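Local atomic coordinates of Lic11098 (Leptospira interrogans serogroup Icterohaemorrhagiae serovar copenhageni, PDB entry 4U08), a protein that is of unknown function but, as a leucine-rich repeat solenoid of a pathogen, may act in virulence, probably by binding partners. Residues A[111-116]-A[134-139]; A[347-352]-A[370-375]; A[360-365]-A[386-391]. All blocks are in the same frame, centred on the assembly; numbering follows the deposited sequence.

From the N terminus the chain winds through successive leucine-rich repeats, and contacts 1 and 2 each join one turn to the next. In contact 1, 111-116 meets 134-139 after a loop of 17 residues, where the chain enters strands 116-118 and 139-141. Contact 2 closes a loop of the same length near the other end, where strands 346-348 and 369-371 run into their turns. Contact 3 crosses it: 360-365 lies between the two halves of contact 2 and pairs with 386-391, at the end of helix 379-388. Contacts 2 and 3 also touch, through L370 and I361. Contact 1 stands apart, about 53 Å from contact 2 between centres, on the opposite side of the chain's centre.

Contact 1 (A[111-116]-A[134-139])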
# COMPACT_ATOMS: atom_id res chain seq x y z
N LEU A 111 -5.66 -13.18 -24.82
CA LEU A 111 -4.51 -13.62 -24.02
C LEU A 111 -4.98 -14.35 -22.77
O LEU A 111 -4.71 -13.90 -21.66
CB LEU A 111 -3.58 -12.44 -23.66
CG LEU A 111 -2.95 -11.67 -24.80
CD1 LEU A 111 -2.08 -10.55 -24.30
CD2 LEU A 111 -2.16 -12.59 -25.73
N GLN A 112 -5.64 -15.51 -23.00
CA GLN A 112 -6.26 -16.42 -22.02
C GLN A 112 -5.29 -17.02 -20.99
O GLN A 112 -5.74 -17.56 -19.97
CB GLN A 112 -7.04 -17.54 -22.73
CG GLN A 112 -8.34 -17.09 -23.40
CD GLN A 112 -9.41 -16.65 -22.41
OE1 GLN A 112 -9.87 -17.43 -21.56
NE2 GLN A 112 -9.82 -15.40 -22.51
N ASN A 113 -3.97 -16.95 -21.26
CA ASN A 113 -2.96 -17.46 -20.32
C ASN A 113 -2.30 -16.37 -19.49
O ASN A 113 -1.52 -16.68 -18.59
CB ASN A 113 -1.90 -18.28 -21.06
CG ASN A 113 -2.30 -19.72 -21.22
OD1 ASN A 113 -3.09 -20.26 -20.44
ND2 ASN A 113 -1.76 -20.37 -22.25
N LEU A 114 -2.62 -15.09 -19.78
CA LEU A 114 -2.05 -13.94 -19.09
C LEU A 114 -2.36 -13.97 -17.58
O LEU A 114 -3.52 -14.12 -17.15
CB LEU A 114 -2.51 -12.63 -19.74
CG LEU A 114 -1.56 -11.44 -19.67
CD1 LEU A 114 -0.24 -11.71 -20.41
CD2 LEU A 114 -2.25 -10.18 -20.22
N GLN A 115 -1.29 -13.91 -16.79
CA GLN A 115 -1.39 -13.92 -15.32
C GLN A 115 -1.05 -12.55 -14.78
O GLN A 115 -1.53 -12.19 -13.70
CB GLN A 115 -0.42 -14.98 -14.74
CG GLN A 115 -0.81 -16.42 -15.05
CD GLN A 115 -0.01 -17.41 -14.23
OE1 GLN A 115 1.22 -17.31 -14.12
NE2 GLN A 115 -0.70 -18.36 -13.63
N GLU A 116 -0.18 -11.83 -15.45
CA GLU A 116 0.29 -10.52 -15.03
C GLU A 116 0.30 -9.55 -16.19
O GLU A 116 0.91 -9.82 -17.24
CB GLU A 116 1.68 -10.63 -14.40
CG GLU A 116 2.33 -9.29 -14.05
CD GLU A 116 3.68 -9.35 -13.34
OE1 GLU A 116 4.07 -10.45 -12.90
OE2 GLU A 116 4.32 -8.28 -13.20
N LEU A 134 -10.07 -12.17 -19.27
CA LEU A 134 -8.77 -12.54 -18.68
C LEU A 134 -9.01 -13.24 -17.33
O LEU A 134 -8.73 -12.70 -16.26
CB LEU A 134 -7.88 -11.30 -18.54
CG LEU A 134 -7.54 -10.55 -19.83
CD1 LEU A 134 -6.78 -9.28 -19.54
CD2 LEU A 134 -6.75 -11.44 -20.81
N GLN A 135 -9.55 -14.47 -17.40
CA GLN A 135 -9.94 -15.21 -16.21
C GLN A 135 -8.78 -15.90 -15.49
O GLN A 135 -8.99 -16.43 -14.41
CB GLN A 135 -11.08 -16.17 -16.51
CG GLN A 135 -12.40 -15.42 -16.82
CD GLN A 135 -12.88 -14.60 -15.65
OE1 GLN A 135 -12.91 -15.06 -14.51
NE2 GLN A 135 -13.20 -13.34 -15.91
N ARG A 136 -7.58 -15.84 -16.05
CA ARG A 136 -6.37 -16.34 -15.40
C ARG A 136 -5.55 -15.19 -14.80
O ARG A 136 -4.59 -15.43 -14.07
CB ARG A 136 -5.52 -17.20 -16.36
CG ARG A 136 -6.10 -18.61 -16.52
CD ARG A 136 -5.16 -19.54 -17.28
NE ARG A 136 -5.45 -20.95 -16.99
CZ ARG A 136 -4.67 -21.96 -17.36
NH1 ARG A 136 -3.55 -21.73 -18.04
NH2 ARG A 136 -5.01 -23.21 -17.06
N LEU A 137 -5.95 -13.92 -15.08
CA LEU A 137 -5.23 -12.73 -14.59
C LEU A 137 -5.23 -12.67 -13.08
O LEU A 137 -6.28 -12.73 -12.44
CB LEU A 137 -5.78 -11.42 -15.20
CG LEU A 137 -4.81 -10.23 -15.22
CD1 LEU A 137 -3.69 -10.45 -16.26
CD2 LEU A 137 -5.53 -8.95 -15.53
N GLN A 138 -4.01 -12.60 -12.51
CA GLN A 138 -3.80 -12.54 -11.07
C GLN A 138 -3.34 -11.16 -10.63
O GLN A 138 -3.65 -10.74 -9.52
CB GLN A 138 -2.75 -13.60 -10.66
CG GLN A 138 -3.33 -15.01 -10.61
CD GLN A 138 -2.35 -16.10 -10.23
OE1 GLN A 138 -2.57 -17.28 -10.52
NE2 GLN A 138 -1.26 -15.74 -9.56
N THR A 139 -2.61 -10.47 -11.49
CA THR A 139 -2.03 -9.17 -11.19
C THR A 139 -2.27 -8.18 -12.32
O THR A 139 -1.93 -8.44 -13.49
CB THR A 139 -0.52 -9.31 -10.84
OG1 THR A 139 -0.34 -10.40 -9.91
CG2 THR A 139 0.06 -8.07 -10.26
O HOH W 1 -1.45 -19.12 -17.36
O HOH W 2 -6.11 -14.36 -18.37
O HOH W 3 -3.81 -17.76 -12.95
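R136 lays its side chain along the backbone of the preceding turn and ends beside N113. Its CB lies near Q112 O and L114 O, CG stays by Q112 O, and CD comes closest to that oxygen, at 3.4 Å. With CG anti to the carbonyl carbon (chi1 -78°) and the chain extended from CG to NE, the guanidinium arrives alongside the N113 amide, the two planes 30° apart. CZ stands 3.9 Å from N113 OD1, and NH1 gives that oxygen a short but bent, weak bond (2.9 Å, 118° at the hydrogen), while N113 ND2 is held by Q89 O. At the root of R136, a water bridges its N to L114 O. Each segment opens with a type I turn, L111 to L114 and L134 to L137, and runs on into a parallel strand of a leucine-rich repeat solenoid. Q115 O serves both Q138 N (2.8 Å) and T139 N (3.0 Å), the second nearly head-on to the carbonyl. One water links Q115 NE2, Q138 OE1 and R136 O. On the buried side L134 CD2 sits 3.3 Å from L111 O, and L137 CD1 lies against L114 CG at 4.1 Å.

Contact 2 (A[347-352]-A[370-375]); sequences LNLKYN and LYLHNN. With ZN (zinc ion), chain D.
L370 pushes its CD1 methyl into the hollow between L347 and L349, 3.9 Å from L347 CG and 4.0 Å from L349 CD1. L372 CD2 lies against L349 CD1 from the next turn, so the leucines of the two LxLxxN motifs pack in file inside the solenoid. The parallel pairing of the strands, made by Y371 N to L347 O and L349 N to Y371 O, brings them there. Where the strands end, the motif asparagines turn inward. N375 ND2 reaches L349 O at 2.8 Å, and N352 ND2 reaches the same oxygen from the opposite face of its carbonyl plane; N375 ND2 also bonds to L372 O, so the buried amide holds both turns. N348 OD1 accepts from K350 N, an Asx turn that shapes the bend.

On the face carrying N348 and Y371, K350 CG rests on Y371 CB at 3.7 Å, and its CD passes near H373 CB. Y351 and N374 point the same way, ring and amide 28° apart, and N374 OD1 stands 3.1 Å above the ring plane, offset toward the rim. With CG anti to the backbone N (chi1 -168°), the H373 imidazole swings out to a zinc ion, which NE2 binds at 2.2 Å; a water on the metal also meets Y351 OH. Strand 346-348 has strand 323-325 on its other flank, with L347 on L324 and N348 on D325, while beyond strand 369-371 comes the terminal strand 393-395, where the Y371 and Y395 rings meet with planes about 10° apart.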
# COMPACT_ATOMS: atom_id res chain seq x y z
N LEU A 347 10.20 6.75 24.38
CA LEU A 347 9.06 7.56 24.86
C LEU A 347 9.34 9.01 24.52
O LEU A 347 10.32 9.60 24.98
CB LEU A 347 8.84 7.36 26.37
CG LEU A 347 7.70 8.20 27.03
CD1 LEU A 347 6.35 8.00 26.31
CD2 LEU A 347 7.54 7.84 28.51
N ASN A 348 8.54 9.55 23.62
CA ASN A 348 8.75 10.92 23.16
C ASN A 348 7.67 11.82 23.78
O ASN A 348 6.50 11.72 23.44
CB ASN A 348 8.74 11.01 21.63
CG ASN A 348 9.03 12.38 21.07
OD1 ASN A 348 9.01 13.39 21.78
ND2 ASN A 348 9.28 12.47 19.76
N LEU A 349 8.11 12.70 24.66
CA LEU A 349 7.22 13.64 25.36
C LEU A 349 7.55 15.07 25.05
O LEU A 349 7.11 16.00 25.76
CB LEU A 349 7.32 13.36 26.88
CG LEU A 349 6.88 11.98 27.34
CD1 LEU A 349 7.27 11.76 28.80
CD2 LEU A 349 5.41 11.77 27.14
N LYS A 350 8.29 15.30 23.95
CA LYS A 350 8.66 16.65 23.57
C LYS A 350 7.45 17.57 23.37
O LYS A 350 6.42 17.12 22.89
CB LYS A 350 9.47 16.66 22.26
CG LYS A 350 10.89 16.19 22.42
CD LYS A 350 11.74 16.73 21.28
CE LYS A 350 11.86 15.78 20.13
NZ LYS A 350 12.70 16.34 19.03
N TYR A 351 7.61 18.86 23.69
CA TYR A 351 6.54 19.86 23.47
C TYR A 351 5.23 19.56 24.18
O TYR A 351 4.19 19.50 23.54
CB TYR A 351 6.25 20.03 21.96
CG TYR A 351 7.36 20.63 21.14
CD1 TYR A 351 7.63 22.00 21.19
CD2 TYR A 351 8.07 19.86 20.24
CE1 TYR A 351 8.59 22.58 20.38
CE2 TYR A 351 9.08 20.42 19.45
CZ TYR A 351 9.33 21.78 19.52
OH TYR A 351 10.30 22.34 18.74
N ASN A 352 5.28 19.26 25.47
CA ASN A 352 4.08 19.07 26.26
C ASN A 352 4.11 20.07 27.43
O ASN A 352 4.95 20.94 27.44
CB ASN A 352 3.99 17.61 26.71
CG ASN A 352 3.43 16.75 25.61
OD1 ASN A 352 2.27 16.89 25.22
ND2 ASN A 352 4.26 15.93 25.01
N LEU A 370 14.40 8.76 26.09
CA LEU A 370 13.34 9.58 26.69
C LEU A 370 13.54 11.02 26.25
O LEU A 370 14.59 11.60 26.50
CB LEU A 370 13.32 9.40 28.22
CG LEU A 370 12.27 10.20 29.02
CD1 LEU A 370 10.82 9.86 28.56
CD2 LEU A 370 12.41 9.92 30.50
N TYR A 371 12.58 11.56 25.49
CA TYR A 371 12.68 12.90 24.93
C TYR A 371 11.79 13.85 25.75
O TYR A 371 10.57 13.64 25.81
CB TYR A 371 12.24 12.87 23.47
CG TYR A 371 13.08 11.95 22.61
CD1 TYR A 371 14.25 12.40 22.01
CD2 TYR A 371 12.66 10.66 22.34
CE1 TYR A 371 14.97 11.59 21.15
CE2 TYR A 371 13.38 9.83 21.49
CZ TYR A 371 14.55 10.29 20.91
OH TYR A 371 15.26 9.47 20.08
N LEU A 372 12.40 14.85 26.41
CA LEU A 372 11.66 15.74 27.32
C LEU A 372 11.74 17.21 26.99
O LEU A 372 11.14 18.02 27.70
CB LEU A 372 12.16 15.52 28.77
CG LEU A 372 12.01 14.11 29.38
CD1 LEU A 372 12.71 14.06 30.74
CD2 LEU A 372 10.54 13.72 29.53
N HIS A 373 12.49 17.58 25.93
CA HIS A 373 12.69 18.97 25.54
C HIS A 373 11.35 19.73 25.42
O HIS A 373 10.37 19.14 24.97
CB HIS A 373 13.50 19.04 24.23
CG HIS A 373 14.00 20.40 23.89
ND1 HIS A 373 14.92 21.05 24.69
CD2 HIS A 373 13.75 21.17 22.81
CE1 HIS A 373 15.14 22.22 24.11
NE2 HIS A 373 14.46 22.34 22.98
N ASN A 374 11.31 21.01 25.87
CA ASN A 374 10.12 21.87 25.79
C ASN A 374 8.96 21.36 26.67
O ASN A 374 7.86 21.10 26.18
CB ASN A 374 9.66 22.13 24.33
CG ASN A 374 10.72 22.75 23.44
OD1 ASN A 374 11.03 22.26 22.36
ND2 ASN A 374 11.32 23.83 23.87
N ASN A 375 9.28 21.10 27.92
CA ASN A 375 8.37 20.77 29.03
C ASN A 375 8.87 21.59 30.22
O ASN A 375 10.07 21.63 30.43
CB ASN A 375 8.44 19.31 29.39
CG ASN A 375 7.57 18.46 28.54
OD1 ASN A 375 6.37 18.36 28.76
ND2 ASN A 375 8.17 17.82 27.56
ZN ZN D . 14.85 23.34 21.04
O HOH W 4 13.06 23.65 19.92

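Contact 3 (A[360-365]-A[386-391])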
# COMPACT_ATOMS: atom_id res chain seq x y z
N GLU A 360 6.85 6.26 39.35
CA GLU A 360 6.72 4.97 38.67
C GLU A 360 7.49 4.86 37.34
O GLU A 360 7.61 3.75 36.83
CB GLU A 360 5.24 4.60 38.48
CG GLU A 360 4.50 4.27 39.77
CD GLU A 360 3.93 5.44 40.55
OE1 GLU A 360 4.17 6.61 40.17
OE2 GLU A 360 3.20 5.19 41.54
N ILE A 361 8.01 5.99 36.79
CA ILE A 361 8.84 6.02 35.58
C ILE A 361 10.14 5.23 35.79
O ILE A 361 10.69 4.67 34.83
CB ILE A 361 9.07 7.47 35.04
CG1 ILE A 361 9.42 7.45 33.54
CG2 ILE A 361 10.11 8.26 35.87
CD1 ILE A 361 9.01 8.70 32.78
N LYS A 362 10.62 5.16 37.05
CA LYS A 362 11.82 4.41 37.43
C LYS A 362 11.67 2.91 37.16
O LYS A 362 12.66 2.21 37.06
CB LYS A 362 12.21 4.67 38.90
CG LYS A 362 11.34 3.97 39.95
CD LYS A 362 11.88 4.30 41.34
CE LYS A 362 10.94 3.89 42.45
NZ LYS A 362 11.10 4.76 43.65
N GLN A 363 10.42 2.42 37.02
CA GLN A 363 10.11 1.02 36.71
C GLN A 363 10.32 0.68 35.22
O GLN A 363 10.23 -0.49 34.84
CB GLN A 363 8.66 0.70 37.11
CG GLN A 363 8.32 0.97 38.58
CD GLN A 363 6.82 0.96 38.89
OE1 GLN A 363 5.96 0.71 38.03
NE2 GLN A 363 6.47 1.25 40.14
N LEU A 364 10.61 1.69 34.37
CA LEU A 364 10.81 1.51 32.92
C LEU A 364 12.27 1.12 32.63
O LEU A 364 13.02 1.87 32.01
CB LEU A 364 10.37 2.79 32.14
CG LEU A 364 8.88 3.16 32.22
CD1 LEU A 364 8.56 4.33 31.29
CD2 LEU A 364 7.99 1.98 31.87
N LYS A 365 12.66 -0.08 33.13
CA LYS A 365 14.02 -0.64 33.07
C LYS A 365 14.55 -0.85 31.64
O LYS A 365 15.76 -0.75 31.40
CB LYS A 365 14.11 -1.94 33.90
CG LYS A 365 13.73 -1.78 35.38
CD LYS A 365 14.93 -1.41 36.28
CE LYS A 365 14.55 -1.38 37.74
NZ LYS A 365 15.74 -1.18 38.60
N ARG A 386 17.69 10.74 35.79
CA ARG A 386 18.87 10.19 35.10
C ARG A 386 19.55 9.06 35.92
O ARG A 386 19.93 8.04 35.34
CB ARG A 386 19.88 11.27 34.79
CG ARG A 386 19.53 12.13 33.62
CD ARG A 386 20.60 13.22 33.46
NE ARG A 386 20.12 14.40 32.73
CZ ARG A 386 19.90 14.43 31.42
NH1 ARG A 386 20.06 13.34 30.69
NH2 ARG A 386 19.48 15.55 30.84
N LYS A 387 19.66 9.23 37.25
CA LYS A 387 20.25 8.24 38.16
C LYS A 387 19.29 7.04 38.40
O LYS A 387 19.75 5.92 38.66
CB LYS A 387 20.67 8.90 39.49
CG LYS A 387 21.78 9.94 39.32
CD LYS A 387 22.17 10.60 40.64
CE LYS A 387 23.16 11.72 40.45
NZ LYS A 387 23.64 12.27 41.75
N LEU A 388 17.97 7.25 38.27
CA LEU A 388 16.98 6.19 38.42
C LEU A 388 16.91 5.31 37.16
O LEU A 388 16.55 4.13 37.27
CB LEU A 388 15.57 6.75 38.70
CG LEU A 388 15.32 7.46 40.03
CD1 LEU A 388 13.92 8.06 40.03
CD2 LEU A 388 15.45 6.50 41.20
N LEU A 389 17.24 5.87 35.98
CA LEU A 389 17.21 5.13 34.71
C LEU A 389 18.59 5.22 34.08
O LEU A 389 18.73 5.91 33.08
CB LEU A 389 16.12 5.69 33.77
CG LEU A 389 14.65 5.66 34.25
CD1 LEU A 389 13.75 6.42 33.29
CD2 LEU A 389 14.15 4.24 34.42
N PRO A 390 19.64 4.57 34.66
CA PRO A 390 21.01 4.75 34.12
C PRO A 390 21.25 4.21 32.72
O PRO A 390 22.17 4.66 32.06
CB PRO A 390 21.89 4.05 35.17
CG PRO A 390 21.01 3.08 35.83
CD PRO A 390 19.65 3.71 35.86
N GLN A 391 20.40 3.28 32.26
CA GLN A 391 20.54 2.70 30.92
C GLN A 391 19.81 3.56 29.87
O GLN A 391 19.96 3.31 28.67
CB GLN A 391 19.99 1.26 30.92
CG GLN A 391 21.05 0.22 31.33
CD GLN A 391 21.39 0.25 32.80
OE1 GLN A 391 22.54 0.49 33.19
NE2 GLN A 391 20.41 -0.03 33.65
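At the C-terminal end of the leucine-rich repeat solenoid, the short 3-10 segment of the loop between strands 346-348 and 369-371 packs against the end of helix 379-388, the element that leads the chain into its final strand, 393-395. L389, the first residue to leave helical geometry, gives the largest share of the contact. Its CG stands anti to the carbonyl carbon (chi1 -60°), and the branched end reaches into the bend of 360-365. There CD2 meets three backbone oxygens in turn: I361 O at 3.5 Å, K362 O at 3.6 Å and L364 O at 3.6 Å. The CD1 methyl lies near I361 O as well and approaches the I361 side chain loosely, 4.5 Å from CG1. The bend that receives the leucine is shaped by the 3-10 bonds Q363 N to E360 O and L364 N to I361 O, followed by an inverse gamma turn centred on L364.

One residue earlier, L388 points toward the loop and covers the aliphatic part of K362. L388 CD1 and K362 CB are 4.0 Å apart, and further out L388 CD2 lies 4.2 Å from K362 CD. The lysine starts with CG between its backbone N and carbonyl carbon (chi1 76°) and then runs extended, past the leucine, so that NZ can form a salt bridge with E359. L388 also touches E359.

Leucine methyls against backbone oxygens, the I361 side chain and lysine methylenes make up the contact. The end of the helix is thus fitted to that loop by close fit and van der Waals contact, with no hydrogen bond between the two segments, although R386 NH1 bonds to I394 O outside them.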